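Local structure of probable glutamine-binding lipoprotein GlnH (GLNBP) (Mycobacterium tuberculosis H37Rv, 6H2T) at residues Val138-Asn143 and Gln234-Gly239; Asp81-Val86 and Ile118-Met123; Val6-Met11 and Val185-Val190. The protein binds acidic amino acids as a solute-binding lipoprotein and probably passes their presence on to the protein kinase G pathway that controls glutamate metabolism. One frame throughout, in Å; residues are numbered along the deposited sequence. Where two conformers were deposited one is given.

In the fold
Interactions 1 and 2 lie in the buried interior, and interaction 3 is a partly buried contact toward the surface, its centre about 25 Å from that of interaction 1. Interactions 1 and 2 are joined directly: strands 233-241 and 118-119 are neighbours in one sheet, Tyr236 packs on Thr122, and both contacts touch the bound glutamate. Their chemistry differs. Interaction 1 combines antiparallel backbone pairing with two tyrosines, whereas interaction 2 rests on aliphatic packing of a helix against a strand. Interaction 3 again pairs strands through their backbones, but at a lone N-terminal segment, with a bridging water and mostly aliphatic or methionine side chains.

Interaction 1 of 3, residues Val138-Asn143 and Gln234-Gly239; sequences VYLDAN and QPYGVG. With GLU (glutamic acid), chain B.
Tyr139 and Tyr236 form the closely packed part of this antiparallel pairing. CB of Tyr236 sits over one face of the Tyr139 ring, 3.8 Å from its centroid and 23° off the normal, a CH-pi contact displaced toward the rim. The two rings themselves meet obliquely, their planes 57° apart. Tyr139 reaches this place because its CG lies between the backbone N and the carbonyl carbon (chi1 71°), which swings the ring back along 234-239 until Gly237 C and Val238 N stand at its edge. A water there donates to Tyr139 OH and to Gly237 O, 2.8 Å from the latter; the same hydroxyl is also hydrogen-bonded to Asp79.

The backbone ladder fixes the register. Tyr139 N bonds to Tyr236 O at 2.9 Å, and Tyr236 N to Leu140 O at 2.8 Å, both nearly in line with the carbonyl. Farther on, Ala142 and Gln234 exchange two bonds whose donors stand well above the carbonyl planes, off the lone-pair directions. Leu140 CD2 lies alongside Tyr236 CE2 at 3.9 Å, and Ala142 CB touches the phenol end of that ring. Val138 CG2 adds a buried aliphatic contact with Pro235 CB at 3.8 Å.

The solvent side is looser: exposed Asp141 brings OD1 no nearer than 3.6 Å, to Gln234 O. On the ligand side, Tyr236 CE1 approaches the glutamate N to 3.8 Å, while its hydroxyl is held by Asp210 and Thr212; Gln234 OE1 is gripped by Ser124 and Thr172.

Around the pair, Tyr139 and Leu140 rest on helix 78-91, Leu140 and Ala142 on helix 211-220, and Val238 on helix 245-260, while strands 118-119 and 133-135 also pair with strand 233-241.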
ATOM      1  N   VAL A 138      -5.187  -7.060   8.738  0.90 16.54           N
ATOM      2  CA  VAL A 138      -4.177  -6.016   8.567  0.90 16.49           C
ATOM      3  C   VAL A 138      -2.784  -6.612   8.716  0.90 14.12           C
ATOM      4  O   VAL A 138      -2.480  -7.251   9.728  0.90 14.46           O
ATOM      5  CB  VAL A 138      -4.384  -4.908   9.611  0.90 14.18           C
ATOM      6  CG1 VAL A 138      -3.261  -3.843   9.515  0.90 15.19           C
ATOM      7  CG2 VAL A 138      -5.784  -4.273   9.484  0.90 17.24           C
ATOM      8  N   TYR A 139      -1.902  -6.349   7.741  1.00 14.51           N
ATOM      9  CA  TYR A 139      -0.533  -6.839   7.852  1.00 15.93           C
ATOM     10  C   TYR A 139       0.486  -5.730   8.108  1.00 14.67           C
ATOM     11  O   TYR A 139       1.646  -6.035   8.417  1.00 14.55           O
ATOM     12  CB  TYR A 139      -0.137  -7.663   6.604  1.00 14.34           C
ATOM     13  CG  TYR A 139       0.045  -6.860   5.330  1.00 13.17           C
ATOM     14  CD1 TYR A 139       1.275  -6.270   5.027  1.00 12.42           C
ATOM     15  CD2 TYR A 139      -0.995  -6.720   4.417  1.00 13.38           C
ATOM     16  CE1 TYR A 139       1.454  -5.518   3.853  1.00 13.38           C
ATOM     17  CE2 TYR A 139      -0.825  -5.982   3.237  1.00 15.17           C
ATOM     18  CZ  TYR A 139       0.397  -5.378   2.970  1.00 13.85           C
ATOM     19  OH  TYR A 139       0.553  -4.646   1.807  1.00 13.34           O
ATOM     20  N   LEU A 140       0.079  -4.463   8.040  1.00 14.45           N
ATOM     21  CA  LEU A 140       0.941  -3.350   8.421  1.00 13.98           C
ATOM     22  C   LEU A 140       0.042  -2.144   8.609  1.00 14.88           C
ATOM     23  O   LEU A 140      -0.889  -1.949   7.831  1.00 16.42           O
ATOM     24  CB  LEU A 140       2.002  -3.050   7.343  1.00 12.62           C
ATOM     25  CG  LEU A 140       3.101  -2.061   7.732  1.00 15.49           C
ATOM     26  CD1 LEU A 140       4.048  -2.648   8.780  1.00 15.99           C
ATOM     27  CD2 LEU A 140       3.884  -1.687   6.489  1.00 15.78           C
ATOM     28  N   ASP A 141       0.313  -1.338   9.633  1.00 14.92           N
ATOM     29  CA  ASP A 141      -0.513  -0.165   9.901  1.00 14.30           C
ATOM     30  C   ASP A 141       0.333   1.092   9.717  1.00 17.39           C
ATOM     31  O   ASP A 141       1.269   1.326  10.482  1.00 23.57           O
ATOM     32  CB  ASP A 141      -1.100  -0.225  11.310  1.00 15.37           C
ATOM     33  CG  ASP A 141      -2.097   0.884  11.559  1.00 28.66           C
ATOM     34  OD1 ASP A 141      -2.859   1.209  10.621  1.00 21.43           O
ATOM     35  OD2 ASP A 141      -2.116   1.433  12.681  1.00 29.14           O
ATOM     36  N   ALA A 142      -0.002   1.910   8.723  1.00 13.29           N
ATOM     37  CA  ALA A 142       0.741   3.135   8.448  1.00 13.56           C
ATOM     38  C   ALA A 142      -0.133   4.356   8.739  1.00 14.77           C
ATOM     39  O   ALA A 142      -1.304   4.239   9.098  1.00 15.55           O
ATOM     40  CB  ALA A 142       1.237   3.143   7.002  1.00 16.37           C
ATOM     41  N   ASN A 143       0.453   5.548   8.595  1.00 13.13           N
ATOM     42  CA  ASN A 143      -0.318   6.773   8.754  1.00 15.66           C
ATOM     43  C   ASN A 143       0.174   7.827   7.776  1.00 15.33           C
ATOM     44  O   ASN A 143       1.376   7.959   7.541  1.00 14.10           O
ATOM     45  CB  ASN A 143      -0.244   7.313  10.179  1.00 16.85           C
ATOM     46  CG  ASN A 143      -1.543   7.969  10.605  1.00 27.78           C
ATOM     47  OD1 ASN A 143      -1.904   9.026  10.091  1.00 27.71           O
ATOM     48  ND2 ASN A 143      -2.272   7.326  11.524  1.00 24.79           N
ATOM     49  N   GLN A 234      -3.857   4.161   7.897  1.00 14.50           N
ATOM     50  CA  GLN A 234      -3.773   3.371   6.669  1.00 13.63           C
ATOM     51  C   GLN A 234      -3.487   1.919   7.013  1.00 14.36           C
ATOM     52  O   GLN A 234      -2.321   1.487   7.032  1.00 14.79           O
ATOM     53  CB  GLN A 234      -2.694   3.914   5.732  1.00 14.59           C
ATOM     54  CG  GLN A 234      -2.730   5.412   5.529  1.00 13.28           C
ATOM     55  CD  GLN A 234      -3.925   5.887   4.710  1.00 14.78           C
ATOM     56  OE1 GLN A 234      -4.439   5.181   3.829  1.00 15.50           O
ATOM     57  NE2 GLN A 234      -4.358   7.099   4.983  1.00 14.10           N
ATOM     58  N   PRO A 235      -4.521   1.124   7.270  1.00 13.85           N
ATOM     59  CA  PRO A 235      -4.287  -0.289   7.589  1.00 14.07           C
ATOM     60  C   PRO A 235      -4.220  -1.138   6.330  1.00 14.84           C
ATOM     61  O   PRO A 235      -5.221  -1.269   5.614  1.00 14.29           O
ATOM     62  CB  PRO A 235      -5.490  -0.651   8.468  1.00 14.35           C
ATOM     63  CG  PRO A 235      -6.609   0.255   7.954  1.00 18.70           C
ATOM     64  CD  PRO A 235      -5.945   1.498   7.370  1.00 16.69           C
ATOM     65  N   TYR A 236      -3.051  -1.721   6.057  1.00 14.57           N
ATOM     66  CA  TYR A 236      -2.831  -2.448   4.809  1.00 15.52           C
ATOM     67  C   TYR A 236      -3.467  -3.825   4.868  1.00 13.46           C
ATOM     68  O   TYR A 236      -3.261  -4.573   5.831  1.00 14.70           O
ATOM     69  CB  TYR A 236      -1.344  -2.646   4.530  1.00 14.09           C
ATOM     70  CG  TYR A 236      -0.559  -1.404   4.203  1.00 12.19           C
ATOM     71  CD1 TYR A 236      -1.172  -0.155   4.107  1.00 15.04           C
ATOM     72  CD2 TYR A 236       0.804  -1.486   3.991  1.00 14.15           C
ATOM     73  CE1 TYR A 236      -0.424   0.986   3.812  1.00 13.37           C
ATOM     74  CE2 TYR A 236       1.548  -0.364   3.689  1.00 15.22           C
ATOM     75  CZ  TYR A 236       0.933   0.858   3.600  1.00 16.00           C
ATOM     76  OH  TYR A 236       1.694   1.961   3.291  1.00 15.58           O
ATOM     77  N   GLY A 237      -4.164  -4.195   3.798  1.00 12.65           N
ATOM     78  CA  GLY A 237      -4.661  -5.545   3.655  1.00 13.66           C
ATOM     79  C   GLY A 237      -4.248  -6.098   2.306  1.00 14.72           C
ATOM     80  O   GLY A 237      -3.932  -5.358   1.379  1.00 13.63           O
ATOM     81  N   VAL A 238      -4.221  -7.421   2.222  1.00 12.43           N
ATOM     82  CA  VAL A 238      -4.104  -8.084   0.924  1.00 11.37           C
ATOM     83  C   VAL A 238      -5.461  -8.006   0.240  1.00 14.92           C
ATOM     84  O   VAL A 238      -6.474  -8.437   0.800  1.00 15.18           O
ATOM     85  CB  VAL A 238      -3.646  -9.540   1.092  1.00 11.38           C
ATOM     86  CG1 VAL A 238      -3.602 -10.245  -0.260  1.00 12.80           C
ATOM     87  CG2 VAL A 238      -2.276  -9.593   1.785  1.00 13.82           C
ATOM     88  N   GLY A 239      -5.488  -7.443  -0.967  1.00 12.97           N
ATOM     89  CA  GLY A 239      -6.746  -7.286  -1.696  1.00 13.29           C
ATOM     90  C   GLY A 239      -7.065  -8.552  -2.466  1.00 12.08           C
ATOM     91  O   GLY A 239      -6.193  -9.166  -3.080  1.00 15.67           O
TER
HETATM   92  N   GLU B 401      -2.222   3.171   1.253  1.00 13.78           N
HETATM   93  CA  GLU B 401      -2.992   4.236   0.593  1.00 13.82           C
HETATM   94  C   GLU B 401      -3.987   3.640  -0.401  1.00 19.07           C
HETATM   95  O   GLU B 401      -4.448   4.291  -1.346  1.00 14.03           O
HETATM   96  CB  GLU B 401      -2.057   5.240  -0.114  1.00 14.08           C
HETATM   97  CG  GLU B 401      -0.774   4.652  -0.699  1.00 16.02           C
HETATM   98  CD  GLU B 401      -1.024   3.695  -1.852  1.00 17.15           C
HETATM   99  OE1 GLU B 401      -0.610   3.992  -3.004  1.00 16.81           O
HETATM  100  OE2 GLU B 401      -1.602   2.622  -1.599  1.00 17.29           O
HETATM  101  OXT GLU B 401      -4.340   2.467  -0.247  1.00 14.53           O
HETATM  102  O   HOH W   1      -1.684  -4.397   0.030  1.00 13.77           O

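Interaction 2 of 3, residues Asp81-Val86 and Ile118-Met123. With GLU (glutamic acid), chain B.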
ATOM      1  N   ASP A  81       7.644  -9.535  -0.377  1.00 13.72           N
ATOM      2  CA  ASP A  81       7.933 -10.634   0.537  1.00 13.08           C
ATOM      3  C   ASP A  81       6.670 -11.134   1.229  1.00 13.11           C
ATOM      4  O   ASP A  81       6.548 -12.335   1.489  1.00 15.07           O
ATOM      5  CB  ASP A  81       8.988 -10.205   1.559  1.00 13.40           C
ATOM      6  CG  ASP A  81      10.384 -10.115   0.946  1.00 18.18           C
ATOM      7  OD1 ASP A  81      10.583 -10.680  -0.152  1.00 17.91           O
ATOM      8  OD2 ASP A  81      11.276  -9.494   1.560  1.00 20.25           O
ATOM      9  N   ILE A  82       5.730 -10.237   1.553  1.00 13.30           N
ATOM     10  CA  ILE A  82       4.437 -10.677   2.093  1.00 14.16           C
ATOM     11  C   ILE A  82       3.745 -11.610   1.104  1.00 15.30           C
ATOM     12  O   ILE A  82       3.271 -12.694   1.465  1.00 14.38           O
ATOM     13  CB  ILE A  82       3.553  -9.460   2.432  1.00 12.44           C
ATOM     14  CG1 ILE A  82       4.146  -8.692   3.623  1.00 15.17           C
ATOM     15  CG2 ILE A  82       2.086  -9.894   2.696  1.00 13.81           C
ATOM     16  CD1 ILE A  82       3.912  -9.361   4.974  1.00 15.43           C
ATOM     17  N   ALA A  83       3.702 -11.214  -0.171  1.00 13.01           N
ATOM     18  CA  ALA A  83       3.086 -12.066  -1.184  1.00 12.08           C
ATOM     19  C   ALA A  83       3.817 -13.397  -1.307  1.00 15.28           C
ATOM     20  O   ALA A  83       3.192 -14.442  -1.525  1.00 15.03           O
ATOM     21  CB  ALA A  83       3.068 -11.343  -2.532  1.00 14.26           C
ATOM     22  N   GLY A  84       5.147 -13.374  -1.183  1.00 11.67           N
ATOM     23  CA  GLY A  84       5.916 -14.605  -1.249  1.00 12.52           C
ATOM     24  C   GLY A  84       5.598 -15.567  -0.123  1.00 15.28           C
ATOM     25  O   GLY A  84       5.753 -16.780  -0.278  1.00 14.93           O
ATOM     26  N   GLU A  85       5.176 -15.046   1.028  1.00 16.15           N
ATOM     27  CA  GLU A  85       4.791 -15.943   2.109  1.00 16.06           C
ATOM     28  C   GLU A  85       3.471 -16.636   1.798  1.00 15.70           C
ATOM     29  O   GLU A  85       3.280 -17.799   2.164  1.00 17.18           O
ATOM     30  CB  GLU A  85       4.708 -15.181   3.426  1.00 14.31           C
ATOM     31  CG  GLU A  85       6.068 -14.688   3.918  1.00 16.62           C
ATOM     32  CD  GLU A  85       7.093 -15.811   4.059  1.00 19.18           C
ATOM     33  OE1 GLU A  85       6.752 -16.902   4.567  1.00 17.90           O
ATOM     34  OE2 GLU A  85       8.264 -15.594   3.681  1.00 21.48           O
ATOM     35  N   VAL A  86       2.545 -15.936   1.134  1.00 15.25           N
ATOM     36  CA  VAL A  86       1.339 -16.613   0.652  1.00 13.74           C
ATOM     37  C   VAL A  86       1.712 -17.719  -0.323  1.00 17.10           C
ATOM     38  O   VAL A  86       1.203 -18.847  -0.234  1.00 14.94           O
ATOM     39  CB  VAL A  86       0.368 -15.608   0.012  1.00 14.07           C
ATOM     40  CG1 VAL A  86      -0.887 -16.349  -0.515  1.00 14.35           C
ATOM     41  CG2 VAL A  86      -0.006 -14.519   1.023  1.00 14.63           C
ATOM     42  N   ILE A 118      -4.205 -11.908  -5.955  1.00 14.75           N
ATOM     43  CA  ILE A 118      -4.136 -11.012  -4.808  1.00 13.81           C
ATOM     44  C   ILE A 118      -3.428  -9.744  -5.248  1.00 15.44           C
ATOM     45  O   ILE A 118      -2.615  -9.755  -6.176  1.00 14.52           O
ATOM     46  CB  ILE A 118      -3.391 -11.621  -3.585  1.00 12.52           C
ATOM     47  CG1 ILE A 118      -1.907 -11.880  -3.888  1.00 14.75           C
ATOM     48  CG2 ILE A 118      -4.058 -12.915  -3.096  1.00 14.60           C
ATOM     49  CD1 ILE A 118      -1.142 -12.399  -2.674  1.00 15.27           C
ATOM     50  N   VAL A 119      -3.769  -8.639  -4.588  1.00 13.67           N
ATOM     51  CA  VAL A 119      -3.014  -7.385  -4.671  1.00 11.63           C
ATOM     52  C   VAL A 119      -2.291  -7.215  -3.347  1.00 13.56           C
ATOM     53  O   VAL A 119      -2.915  -7.266  -2.280  1.00 14.36           O
ATOM     54  CB  VAL A 119      -3.932  -6.184  -4.954  1.00 12.84           C
ATOM     55  CG1 VAL A 119      -3.170  -4.845  -4.774  1.00 14.03           C
ATOM     56  CG2 VAL A 119      -4.534  -6.280  -6.351  1.00 15.09           C
ATOM     57  N   VAL A 120      -0.969  -7.066  -3.401  1.00 12.68           N
ATOM     58  CA  VAL A 120      -0.185  -6.677  -2.238  1.00 11.84           C
ATOM     59  C   VAL A 120       0.559  -5.420  -2.669  1.00 14.11           C
ATOM     60  O   VAL A 120       1.638  -5.487  -3.260  1.00 14.09           O
ATOM     61  CB  VAL A 120       0.769  -7.773  -1.758  1.00 14.57           C
ATOM     62  CG1 VAL A 120       1.288  -7.431  -0.355  1.00 14.15           C
ATOM     63  CG2 VAL A 120       0.060  -9.160  -1.752  1.00 15.85           C
ATOM     64  N   LYS A 121      -0.056  -4.260  -2.419  1.00 13.16           N
ATOM     65  CA  LYS A 121       0.470  -2.987  -2.908  1.00 11.12           C
ATOM     66  C   LYS A 121      -0.076  -1.886  -1.999  1.00 11.44           C
ATOM     67  O   LYS A 121      -0.976  -1.135  -2.393  1.00 13.38           O
ATOM     68  CB  LYS A 121       0.089  -2.740  -4.370  1.00 13.90           C
ATOM     69  CG  LYS A 121       0.917  -1.644  -5.037  1.00 15.10           C
ATOM     70  CD  LYS A 121       0.158  -0.995  -6.192  1.00 17.45           C
ATOM     71  CE  LYS A 121       1.007   0.075  -6.856  1.00 20.53           C
ATOM     72  NZ  LYS A 121       1.348   1.191  -5.911  1.00 17.70           N
ATOM     73  N   THR A 122       0.500  -1.834  -0.792  1.00 12.67           N
ATOM     74  CA  THR A 122       0.169  -0.900   0.281  1.00 12.21           C
ATOM     75  C   THR A 122      -1.314  -0.555   0.320  1.00 14.57           C
ATOM     76  O   THR A 122      -1.674   0.620   0.423  1.00 14.92           O
ATOM     77  CB  THR A 122       1.014   0.386   0.165  1.00 13.03           C
ATOM     78  OG1 THR A 122       0.806   1.024  -1.113  1.00 14.54           O
ATOM     79  CG2 THR A 122       2.499   0.065   0.331  1.00 13.71           C
ATOM     80  N   MET A 123      -2.187  -1.557   0.281  1.00 13.26           N
ATOM     81  CA  MET A 123      -3.595  -1.296  -0.022  1.00 11.82           C
ATOM     82  C   MET A 123      -4.383  -1.066   1.262  1.00 12.97           C
ATOM     83  O   MET A 123      -4.735  -2.012   1.974  1.00 13.11           O
ATOM     84  CB  MET A 123      -4.193  -2.437  -0.836  1.00 13.57           C
ATOM     85  CG  MET A 123      -5.507  -2.027  -1.465  1.00 12.00           C
ATOM     86  SD  MET A 123      -6.046  -3.235  -2.674  1.00 15.15           S
ATOM     87  CE  MET A 123      -7.562  -2.477  -3.249  1.00 16.25           C
TER
HETATM   88  N   GLU B 401      -2.222   3.171   1.253  1.00 13.78           N
HETATM   89  CA  GLU B 401      -2.992   4.236   0.593  1.00 13.82           C
HETATM   90  C   GLU B 401      -3.987   3.640  -0.401  1.00 19.07           C
HETATM   91  O   GLU B 401      -4.448   4.291  -1.346  1.00 14.03           O
HETATM   92  CB  GLU B 401      -2.057   5.240  -0.114  1.00 14.08           C
HETATM   93  CG  GLU B 401      -0.774   4.652  -0.699  1.00 16.02           C
HETATM   94  CD  GLU B 401      -1.024   3.695  -1.852  1.00 17.15           C
HETATM   95  OE1 GLU B 401      -0.610   3.992  -3.004  1.00 16.81           O
HETATM   96  OE2 GLU B 401      -1.602   2.622  -1.599  1.00 17.29           O
HETATM   97  OXT GLU B 401      -4.340   2.467  -0.247  1.00 14.53           O
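Val120 sets one methyl into the shallow place at Ala83 of helix 78-91 and the other against Ile82. CG2 meets the small Ala83 CB at 3.8 Å, and CG1 lies 4.0 Å from Ile82 CG2, with Ile82 CB almost as near. The Ile82 and Val120 side chains cross at about a right angle. Val120 has CG1 anti to its own N (chi1 -166°), which places CG2 beside that N and turns both branches to the helix.

Ile118 sends its chain, extended at chi2 (177°), to Ala83 and to Val86, a turn farther along the helix: CD1 stands 4.3 Å from Ala83 CB and 4.4 Å from Val86 CG2. The short alanine thus receives both Ile118 and Val120, and the nearest CA atoms, those of Ala83 and Val120, are 6.4 Å apart. All five touching residues are buried and the contacts between the segments are aliphatic; Val56 and Leu54 of strand 54-58 continue the same apolar layer.

Beyond this layer the chain turns to the ligand. Thr122 O accepts a hydrogen bond from the glutamate N at 2.7 Å, and Thr122 OG1 donates to its OE2 at 2.9 Å, while Asp79, from the same helix, accepts from Thr122 N. A helix packed on the central sheet, with the chain leading on from strand 118-119 supplying a binding residue, is the alpha/beta arrangement of periplasmic-type solute-binding proteins.

Interaction 3 of 3, residues Val6-Met11 and Val185-Val190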
ATOM      1  N   VAL A   6       5.915  10.644 -16.653  1.00 47.06           N
ATOM      2  CA  VAL A   6       4.810  10.562 -17.595  1.00 49.17           C
ATOM      3  C   VAL A   6       3.521  10.383 -16.812  1.00 42.37           C
ATOM      4  O   VAL A   6       3.422   9.519 -15.930  1.00 45.47           O
ATOM      5  CB  VAL A   6       5.031   9.423 -18.600  1.00 53.06           C
ATOM      6  CG1 VAL A   6       3.753   9.153 -19.389  1.00 51.58           C
ATOM      7  CG2 VAL A   6       6.177   9.761 -19.541  1.00 55.52           C
ATOM      8  N   GLY A   7       2.529  11.207 -17.116  1.00 29.63           N
ATOM      9  CA  GLY A   7       1.256  11.138 -16.438  1.00 26.14           C
ATOM     10  C   GLY A   7       1.049  12.165 -15.348  1.00 24.70           C
ATOM     11  O   GLY A   7       0.137  11.992 -14.528  1.00 23.75           O
ATOM     12  N   MET A   8       1.855  13.226 -15.308  1.00 25.01           N
ATOM     13  CA  MET A   8       1.717  14.222 -14.258  1.00 23.94           C
ATOM     14  C   MET A   8       0.614  15.201 -14.632  1.00 22.25           C
ATOM     15  O   MET A   8       0.602  15.741 -15.744  1.00 22.31           O
ATOM     16  CB  MET A   8       3.049  14.938 -14.033  1.00 25.27           C
ATOM     17  CG  MET A   8       2.970  16.221 -13.253  1.00 25.66           C
ATOM     18  SD  MET A   8       4.619  16.988 -13.256  1.00 33.86           S
ATOM     19  CE  MET A   8       4.821  17.483 -11.551  1.00 36.18           C
ATOM     20  N   GLU A   9      -0.333  15.402 -13.717  1.00 21.02           N
ATOM     21  CA  GLU A   9      -1.512  16.216 -13.978  1.00 19.71           C
ATOM     22  C   GLU A   9      -1.737  17.179 -12.824  1.00 20.33           C
ATOM     23  O   GLU A   9      -1.739  16.767 -11.663  1.00 21.51           O
ATOM     24  CB  GLU A   9      -2.754  15.333 -14.168  1.00 19.20           C
ATOM     25  CG  GLU A   9      -2.565  14.215 -15.198  1.00 23.71           C
ATOM     26  CD  GLU A   9      -3.655  13.154 -15.150  1.00 26.27           C
ATOM     27  OE1 GLU A   9      -3.469  12.087 -15.786  1.00 24.92           O
ATOM     28  OE2 GLU A   9      -4.685  13.383 -14.478  1.00 25.47           O
ATOM     29  N   ILE A  10      -1.955  18.449 -13.135  1.00 18.70           N
ATOM     30  CA  ILE A  10      -2.404  19.404 -12.127  1.00 18.29           C
ATOM     31  C   ILE A  10      -3.925  19.332 -12.088  1.00 18.32           C
ATOM     32  O   ILE A  10      -4.593  19.601 -13.090  1.00 18.58           O
ATOM     33  CB  ILE A  10      -1.918  20.828 -12.439  1.00 20.04           C
ATOM     34  CG1 ILE A  10      -0.399  20.856 -12.575  1.00 19.55           C
ATOM     35  CG2 ILE A  10      -2.353  21.775 -11.340  1.00 19.51           C
ATOM     36  CD1 ILE A  10       0.125  22.159 -13.154  1.00 27.00           C
ATOM     37  N   MET A  11      -4.471  18.940 -10.944  1.00 18.21           N
ATOM     38  CA  MET A  11      -5.893  18.646 -10.881  1.00 17.42           C
ATOM     39  C   MET A  11      -6.697  19.943 -10.910  1.00 17.36           C
ATOM     40  O   MET A  11      -6.197  21.000 -10.513  1.00 21.10           O
ATOM     41  CB  MET A  11      -6.217  17.853  -9.618  1.00 19.31           C
ATOM     42  CG  MET A  11      -5.696  16.424  -9.673  1.00 27.17           C
ATOM     43  SD  MET A  11      -6.243  15.404  -8.289  1.00 35.79           S
ATOM     44  CE  MET A  11      -8.030  15.643  -8.279  1.00 30.08           C
ATOM     45  N   VAL A 185      -2.490  23.112  -4.261  1.00 18.16           N
ATOM     46  CA  VAL A 185      -2.481  22.782  -5.679  1.00 17.43           C
ATOM     47  C   VAL A 185      -2.174  21.294  -5.760  1.00 19.10           C
ATOM     48  O   VAL A 185      -1.122  20.846  -5.293  1.00 20.07           O
ATOM     49  CB  VAL A 185      -1.439  23.618  -6.437  1.00 22.14           C
ATOM     50  CG1 VAL A 185      -1.297  23.122  -7.876  1.00 20.79           C
ATOM     51  CG2 VAL A 185      -1.817  25.108  -6.414  1.00 21.74           C
ATOM     52  N   ILE A 186      -3.105  20.507  -6.286  1.00 17.17           N
ATOM     53  CA  ILE A 186      -2.962  19.057  -6.216  1.00 15.48           C
ATOM     54  C   ILE A 186      -2.408  18.553  -7.537  1.00 14.84           C
ATOM     55  O   ILE A 186      -3.030  18.722  -8.593  1.00 17.60           O
ATOM     56  CB  ILE A 186      -4.288  18.364  -5.877  1.00 16.58           C
ATOM     57  CG1 ILE A 186      -4.796  18.851  -4.517  1.00 17.19           C
ATOM     58  CG2 ILE A 186      -4.077  16.835  -5.874  1.00 16.86           C
ATOM     59  CD1 ILE A 186      -6.183  18.286  -4.142  1.00 17.30           C
ATOM     60  N   VAL A 187      -1.238  17.929  -7.470  1.00 15.18           N
ATOM     61  CA  VAL A 187      -0.582  17.339  -8.629  1.00 15.99           C
ATOM     62  C   VAL A 187      -0.684  15.832  -8.477  1.00 13.81           C
ATOM     63  O   VAL A 187      -0.334  15.293  -7.421  1.00 20.88           O
ATOM     64  CB  VAL A 187       0.884  17.795  -8.713  1.00 15.08           C
ATOM     65  CG1 VAL A 187       1.574  17.189  -9.929  1.00 19.83           C
ATOM     66  CG2 VAL A 187       0.973  19.340  -8.735  1.00 18.82           C
ATOM     67  N   SER A 188      -1.197  15.149  -9.497  1.00 14.44           N
ATOM     68  CA  SER A 188      -1.317  13.701  -9.397  1.00 15.18           C
ATOM     69  C   SER A 188      -0.431  13.004 -10.429  1.00 14.84           C
ATOM     70  O   SER A 188      -0.133  13.557 -11.494  1.00 15.81           O
ATOM     71  CB  SER A 188      -2.782  13.271  -9.537  1.00 16.50           C
ATOM     72  OG  SER A 188      -3.248  13.419 -10.861  1.00 17.40           O
ATOM     73  N   VAL A 189      -0.003  11.779 -10.088  1.00 14.53           N
ATOM     74  CA  VAL A 189       0.925  10.983 -10.893  1.00 14.53           C
ATOM     75  C   VAL A 189       0.475   9.525 -10.868  1.00 16.15           C
ATOM     76  O   VAL A 189      -0.482   9.155 -10.180  1.00 15.63           O
ATOM     77  CB  VAL A 189       2.376  11.093 -10.382  1.00 16.13           C
ATOM     78  CG1 VAL A 189       2.927  12.514 -10.588  1.00 17.64           C
ATOM     79  CG2 VAL A 189       2.425  10.706  -8.922  1.00 16.74           C
ATOM     80  N   VAL A 190       1.190   8.681 -11.620  1.00 15.80           N
ATOM     81  CA  VAL A 190       0.860   7.259 -11.666  1.00 16.82           C
ATOM     82  C   VAL A 190       1.321   6.555 -10.398  1.00 16.07           C
ATOM     83  O   VAL A 190       0.579   5.759  -9.815  1.00 16.84           O
ATOM     84  CB  VAL A 190       1.476   6.598 -12.910  1.00 17.94           C
ATOM     85  CG1 VAL A 190       1.225   5.077 -12.875  1.00 19.18           C
ATOM     86  CG2 VAL A 190       0.889   7.196 -14.175  1.00 19.31           C
TER
HETATM   87  O   HOH W   2       3.109  10.059 -13.542  1.00 21.57           O
HETATM   88  O   HOH W   3      -4.975  21.909  -8.206  1.00 22.94           O
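An antiparallel edge addition to the mixed sheet brings the N-terminal segment onto strand 185-189, whose other neighbour is strand 164-168, in the alpha/beta fold of a family 3 solute-binding protein. Glu9 and Ser188 form the hydrogen-bonded pair: Glu9 N reaches Ser188 O at 2.9 Å, and Ser188 N reaches Glu9 O at 2.8 Å, both with the donor in the carbonyl plane. Ile10 and Val187 are the adjoining non-hydrogen-bonded pair. The next rung, Met11 N to Ile186 O, is the straightest, with 175° at the hydrogen.

On the face carrying Ile10 and Val187, Met8 comes across at a slant, and both its CG and CE touch Val187 CG1, the methyl at 3.6 Å. Met8 CG stands anti to its N (chi1 164°), and a bend at chi3 curls CE back to the valine. Ile10 CG2 meets Val185 CG1 at 3.9 Å; this side also gives Met8 a footing on Ala198 of helix 192-200.

The opposite face carries Glu9 and Ser188. Ser188 OG is hydrogen-bonded to Arg169, which also donates to Gly7 O, so one guanidinium ties the serine to the backbone of the incoming segment. Met11 lies on this side too, and Leu174 of helix 172-177 packs against both Met11 and Ile186.

Glu9 and Ile10 are exposed whereas Ile186 through Val189 are buried, which identifies 6-11 as the outer partner. A water extends the pairing at the Met11 end, donating to Met11 O and accepting from Ile186 N. Farther out, the Met11 side chain ends with SD against Ile186 CG2, 3.5 Å away.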